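Long-range contacts in gamma-glutamyltranspeptidase (Streptomyces lincolnensis, PDB 6J3A), which probably transfers or cleaves off gamma-glutamyl groups, as a gamma-glutamyltranspeptidase homologue of the LmbA-like group in the Ntn-hydrolase superfamily: residues Cys76-Ala81 against Ala105-Gly110; Gly457-Met462 against Arg477-Thr482. All blocks are in the same frame, centred on the assembly; numbering follows the deposited sequence.

In the fold
Contact 1 and contact 2 form one buried cluster, their centres about 7 Å apart and on the same side of the chain's centre. Contact 1 takes the chain as it leaves strand 73-77 and lays it against the loop that leads into helix 111-122; contact 2 folds the loop between strands 454-455 and 486-490 onto itself. Two backbone bonds join them: Leu460 N to Ala105 O at 2.8 Å and Ala81 N to Arg477 O at 2.9 Å. A third tie is by side chains, Gln78 OE1 to Thr481 OG1 at 2.8 Å. Neither contact touches the other chain of the assembly.

Contact 1: Cys76-Ala81 against Ala105-Gly110; sequences CGQGVA and AAAVPG
Ala107 CB lies 4.4 Å from NE2 of the Gln78 side-chain amide, and that flat group has Gly79 O almost in its plane, bonded to NE2 at 3.1 Å. Glu60 and Trp276 also touch this side chain, while its OE1 is hydrogen-bonded to Thr481 OG1. The carbonyl of Val80 is the other flat group. Val108 N gives it a bond of 2.8 Å, practically straight at 179°, the donor tilted 17° from the carbonyl plane; Ala107 CB leans on the same oxygen. Because Val108 holds CG1 anti to its own nitrogen (chi1 174°), CG2 is left beside that nitrogen and comes within 3.3 Å of Val80 O. The two valines lie side by side and point the same way, with helix 247-252 packed against Val108 through Asp249 and Leu250.

Here the chain coming off strand 73-77 meets the loop leading into helix 111-122, roughly antiparallel, and glycines let the backbones close in. Gly79 CA directs a nearly linear C-H contact at Val108 O, 3.2 Å away, and Gly110 CA makes a more bent one to Gly77 O. At Gly79 and Gly110 a beta carbon would collide with the facing backbone. The chemistry is thus mostly main chain against main chain, with one conventional bond across; because Gly79 O can only accept, the NH2 end of the Gln78 amide must face it, leaving OE1 for the Thr481 hydroxyl.

Contact 2: Gly457-Met462 against Arg477-Thr482; sequences GTRLQM and RRPRTT
Arg459 CG packs against Pro479 CG at 3.6 Å, the two side chains crossing at about a right angle, in a loop of this Ntn-hydrolase fold where a short 3-10 turn, Arg459-Met462, meets the irregular segment Arg477-Thr482. Pro479 CB also sits 3.5 Å from Arg459 O, and Leu460 CD2 reaches the proline from another side. Arg459 starts with CG anti to the backbone nitrogen (chi1 -161°) and then bends at chi2 and chi3, which carries CD past Thr481 OG1 at 3.6 Å, a hydroxyl already hydrogen-bonded to Gln78. NH1 comes near Thr482 OG1, but the angle is too poor for a hydrogen bond. Met462 completes the first shell: its CB and SD both lie against Arg480 O, SD at 3.5 Å, and its extended chain brings CE to the methyl and hydroxyl of Thr482.

No hydrogen bond runs directly between the segments, so polar positioning comes from the next shell. Glu60 forms a salt bridge with Arg459 NE and Ser439 bonds to NH2, which fixes the guanidinium. Replacing Arg459 by an alanine would probably deprive Glu60 of this charge partner and open a gap beside Pro479 and Thr481. Asn471 bridges the two sides, its ND2 bonding to Met462 O and its OD1 to Arg480 N, while Glu317 takes the charged end of Arg480. The 3-10 turn itself is held by Met462 N to Arg459 O at 3.1 Å. Gln461 faces away from the contact; its OE1 accepts from Tyr548 N, while its NE2 reaches back to Thr458 O, just before the turn, at 3.0 Å, coming in 34° off the carbonyl plane.

Contact 1: Cys76-Ala81 against Ala105-Gly110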
loop_
_atom_site.group_PDB
_atom_site.type_symbol
_atom_site.label_atom_id
_atom_site.label_comp_id
_atom_site.label_asym_id
_atom_site.label_seq_id
_atom_site.Cartn_x
_atom_site.Cartn_y
_atom_site.Cartn_z
ATOM N N CYS A 76 -11.843 4.502 -27.307
ATOM C CA CYS A 76 -11.794 3.136 -27.778
ATOM C C CYS A 76 -10.434 2.813 -28.355
ATOM O O CYS A 76 -10.056 3.321 -29.416
ATOM C CB CYS A 76 -12.852 2.880 -28.846
ATOM S SG CYS A 76 -12.739 1.203 -29.527
ATOM N N GLY A 77 -9.722 1.942 -27.646
ATOM C CA GLY A 77 -8.469 1.376 -28.124
ATOM C C GLY A 77 -8.572 -0.118 -28.341
ATOM O O GLY A 77 -7.574 -0.825 -28.240
ATOM N N GLN A 78 -9.785 -0.608 -28.588
ATOM C CA GLN A 78 -9.989 -1.972 -29.038
ATOM C C GLN A 78 -9.913 -2.004 -30.559
ATOM O O GLN A 78 -10.706 -1.362 -31.244
ATOM C CB GLN A 78 -11.333 -2.491 -28.575
ATOM C CG GLN A 78 -11.688 -3.857 -29.138
ATOM C CD GLN A 78 -10.710 -4.915 -28.700
ATOM O OE1 GLN A 78 -10.673 -5.289 -27.523
ATOM N NE2 GLN A 78 -9.895 -5.399 -29.642
ATOM N N GLY A 79 -8.949 -2.755 -31.075
ATOM C CA GLY A 79 -8.744 -2.830 -32.506
ATOM C C GLY A 79 -9.734 -3.747 -33.194
ATOM O O GLY A 79 -10.471 -4.503 -32.541
ATOM N N VAL A 80 -9.711 -3.688 -34.523
ATOM C CA VAL A 80 -10.646 -4.433 -35.381
ATOM C C VAL A 80 -10.004 -5.664 -36.026
ATOM O O VAL A 80 -8.781 -5.825 -36.030
ATOM C CB VAL A 80 -11.257 -3.544 -36.502
ATOM C CG1 VAL A 80 -12.132 -2.453 -35.905
ATOM C CG2 VAL A 80 -10.188 -2.943 -37.425
ATOM N N ALA A 81 -10.859 -6.520 -36.579
ATOM C CA ALA A 81 -10.429 -7.618 -37.436
ATOM C C ALA A 81 -9.785 -7.082 -38.720
ATOM O O ALA A 81 -10.178 -6.013 -39.217
ATOM C CB ALA A 81 -11.605 -8.515 -37.779
ATOM N N ALA A 105 -5.621 -15.024 -34.468
ATOM C CA ALA A 105 -6.381 -14.449 -33.349
ATOM C C ALA A 105 -6.112 -12.952 -33.123
ATOM O O ALA A 105 -6.881 -12.280 -32.433
ATOM C CB ALA A 105 -6.112 -15.240 -32.074
ATOM N N ALA A 106 -5.032 -12.433 -33.702
ATOM C CA ALA A 106 -4.666 -11.008 -33.551
ATOM C C ALA A 106 -5.657 -10.049 -34.205
ATOM O O ALA A 106 -5.879 -10.115 -35.419
ATOM C CB ALA A 106 -3.277 -10.752 -34.122
ATOM N N ALA A 107 -6.239 -9.161 -33.403
ATOM C CA ALA A 107 -6.934 -7.994 -33.946
ATOM C C ALA A 107 -5.876 -6.939 -34.231
ATOM O O ALA A 107 -4.738 -7.084 -33.789
ATOM C CB ALA A 107 -7.957 -7.475 -32.954
ATOM N N VAL A 108 -6.236 -5.882 -34.958
ATOM C CA VAL A 108 -5.308 -4.762 -35.186
ATOM C C VAL A 108 -4.930 -4.221 -33.798
ATOM O O VAL A 108 -5.815 -3.980 -32.992
ATOM C CB VAL A 108 -5.939 -3.620 -36.028
ATOM C CG1 VAL A 108 -5.002 -2.418 -36.122
ATOM C CG2 VAL A 108 -6.294 -4.088 -37.430
ATOM N N PRO A 109 -3.628 -4.068 -33.496
ATOM C CA PRO A 109 -3.285 -3.538 -32.164
ATOM C C PRO A 109 -3.844 -2.142 -31.915
ATOM O O PRO A 109 -3.617 -1.243 -32.722
ATOM C CB PRO A 109 -1.761 -3.521 -32.171
ATOM C CG PRO A 109 -1.388 -4.609 -33.119
ATOM C CD PRO A 109 -2.455 -4.640 -34.176
ATOM N N GLY A 110 -4.585 -1.980 -30.823
ATOM C CA GLY A 110 -5.311 -0.736 -30.548
ATOM C C GLY A 110 -4.847 0.099 -29.368
ATOM O O GLY A 110 -5.115 1.306 -29.305
#

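Contact 2: Gly457-Met462 against Arg477-Thr482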
loop_
_atom_site.group_PDB
_atom_site.type_symbol
_atom_site.label_atom_id
_atom_site.label_comp_id
_atom_site.label_asym_id
_atom_site.label_seq_id
_atom_site.Cartn_x
_atom_site.Cartn_y
_atom_site.Cartn_z
ATOM N N GLY A 457 -1.581 -9.608 -30.333
ATOM C CA GLY A 457 -2.693 -9.975 -29.466
ATOM C C GLY A 457 -3.451 -11.192 -29.945
ATOM O O GLY A 457 -3.050 -11.837 -30.909
ATOM N N THR A 458 -4.540 -11.508 -29.253
ATOM C CA THR A 458 -5.363 -12.677 -29.564
ATOM C C THR A 458 -6.861 -12.435 -29.329
ATOM O O THR A 458 -7.591 -13.366 -28.959
ATOM C CB THR A 458 -4.939 -13.873 -28.698
ATOM O OG1 THR A 458 -5.043 -13.519 -27.313
ATOM C CG2 THR A 458 -3.502 -14.311 -29.024
ATOM N N ARG A 459 -7.327 -11.204 -29.554
ATOM C CA ARG A 459 -8.698 -10.836 -29.155
ATOM C C ARG A 459 -9.774 -11.332 -30.117
ATOM O O ARG A 459 -10.917 -11.532 -29.705
ATOM C CB ARG A 459 -8.832 -9.329 -28.938
ATOM C CG ARG A 459 -10.038 -8.876 -28.103
ATOM C CD ARG A 459 -10.028 -9.364 -26.661
ATOM N NE ARG A 459 -8.809 -8.967 -25.962
ATOM C CZ ARG A 459 -8.520 -9.235 -24.695
ATOM N NH1 ARG A 459 -9.362 -9.921 -23.931
ATOM N NH2 ARG A 459 -7.361 -8.820 -24.189
ATOM N N LEU A 460 -9.416 -11.572 -31.378
ATOM C CA LEU A 460 -10.364 -12.182 -32.334
ATOM C C LEU A 460 -10.872 -13.554 -31.897
ATOM O O LEU A 460 -11.867 -14.039 -32.427
ATOM C CB LEU A 460 -9.774 -12.270 -33.746
ATOM C CG LEU A 460 -9.332 -10.938 -34.355
ATOM C CD1 LEU A 460 -8.772 -11.130 -35.752
ATOM C CD2 LEU A 460 -10.484 -9.958 -34.411
ATOM N N GLN A 461 -10.211 -14.165 -30.917
ATOM C CA GLN A 461 -10.681 -15.421 -30.337
ATOM C C GLN A 461 -12.094 -15.376 -29.780
ATOM O O GLN A 461 -12.734 -16.413 -29.646
ATOM C CB GLN A 461 -9.705 -15.938 -29.278
ATOM C CG GLN A 461 -9.851 -15.357 -27.887
ATOM C CD GLN A 461 -8.859 -15.979 -26.938
ATOM O OE1 GLN A 461 -9.095 -17.065 -26.399
ATOM N NE2 GLN A 461 -7.729 -15.310 -26.741
ATOM N N MET A 462 -12.561 -14.176 -29.450
ATOM C CA MET A 462 -13.872 -13.970 -28.852
ATOM C C MET A 462 -15.027 -13.842 -29.847
ATOM O O MET A 462 -16.190 -13.904 -29.447
ATOM C CB MET A 462 -13.805 -12.736 -27.956
ATOM C CG MET A 462 -12.643 -12.791 -26.966
ATOM S SD MET A 462 -12.854 -11.714 -25.544
ATOM C CE MET A 462 -11.593 -12.386 -24.484
ATOM N N ARG A 477 -14.322 -4.670 -37.908
ATOM C CA ARG A 477 -15.174 -4.669 -36.727
ATOM C C ARG A 477 -14.444 -5.198 -35.507
ATOM O O ARG A 477 -13.612 -6.098 -35.616
ATOM C CB ARG A 477 -16.397 -5.531 -37.002
ATOM C CG ARG A 477 -17.611 -4.746 -37.442
ATOM C CD ARG A 477 -17.318 -3.659 -38.451
ATOM N NE ARG A 477 -18.518 -3.350 -39.211
ATOM C CZ ARG A 477 -19.205 -2.204 -39.190
ATOM N NH1 ARG A 477 -20.292 -2.120 -39.949
ATOM N NH2 ARG A 477 -18.849 -1.153 -38.441
ATOM N N ARG A 478 -14.770 -4.637 -34.341
ATOM C CA ARG A 478 -14.148 -5.076 -33.094
ATOM C C ARG A 478 -14.715 -6.409 -32.683
ATOM O O ARG A 478 -15.907 -6.643 -32.838
ATOM C CB ARG A 478 -14.409 -4.137 -31.923
ATOM C CG ARG A 478 -13.883 -2.724 -32.082
ATOM C CD ARG A 478 -15.000 -1.823 -32.535
ATOM N NE ARG A 478 -15.090 -0.590 -31.782
ATOM C CZ ARG A 478 -16.200 0.137 -31.641
ATOM N NH1 ARG A 478 -16.156 1.246 -30.928
ATOM N NH2 ARG A 478 -17.360 -0.227 -32.182
ATOM N N PRO A 479 -13.873 -7.275 -32.114
ATOM C CA PRO A 479 -14.470 -8.415 -31.446
ATOM C C PRO A 479 -15.184 -7.957 -30.176
ATOM O O PRO A 479 -14.918 -6.863 -29.640
ATOM C CB PRO A 479 -13.263 -9.284 -31.095
ATOM C CG PRO A 479 -12.148 -8.316 -30.936
ATOM C CD PRO A 479 -12.420 -7.193 -31.887
ATOM N N ARG A 480 -16.079 -8.805 -29.705
ATOM C CA ARG A 480 -16.792 -8.545 -28.476
ATOM C C ARG A 480 -15.841 -8.747 -27.301
ATOM O O ARG A 480 -15.567 -9.877 -26.900
ATOM C CB ARG A 480 -18.002 -9.459 -28.381
ATOM C CG ARG A 480 -19.047 -8.993 -27.400
ATOM C CD ARG A 480 -19.109 -9.934 -26.230
ATOM N NE ARG A 480 -19.783 -11.180 -26.578
ATOM C CZ ARG A 480 -19.509 -12.380 -26.062
ATOM N NH1 ARG A 480 -20.221 -13.427 -26.465
ATOM N NH2 ARG A 480 -18.524 -12.556 -25.170
ATOM N N THR A 481 -15.351 -7.640 -26.747
ATOM C CA THR A 481 -14.185 -7.657 -25.844
ATOM C C THR A 481 -14.599 -7.693 -24.368
ATOM O O THR A 481 -15.589 -7.054 -23.982
ATOM C CB THR A 481 -13.233 -6.472 -26.157
ATOM O OG1 THR A 481 -11.992 -6.646 -25.470
ATOM C CG2 THR A 481 -13.830 -5.117 -25.801
ATOM N N THR A 482 -13.858 -8.458 -23.557
ATOM C CA THR A 482 -14.149 -8.573 -22.111
ATOM C C THR A 482 -13.730 -7.343 -21.287
ATOM O O THR A 482 -14.187 -7.166 -20.158
ATOM C CB THR A 482 -13.503 -9.820 -21.481
ATOM O OG1 THR A 482 -12.137 -9.921 -21.900
ATOM C CG2 THR A 482 -14.270 -11.065 -21.884
#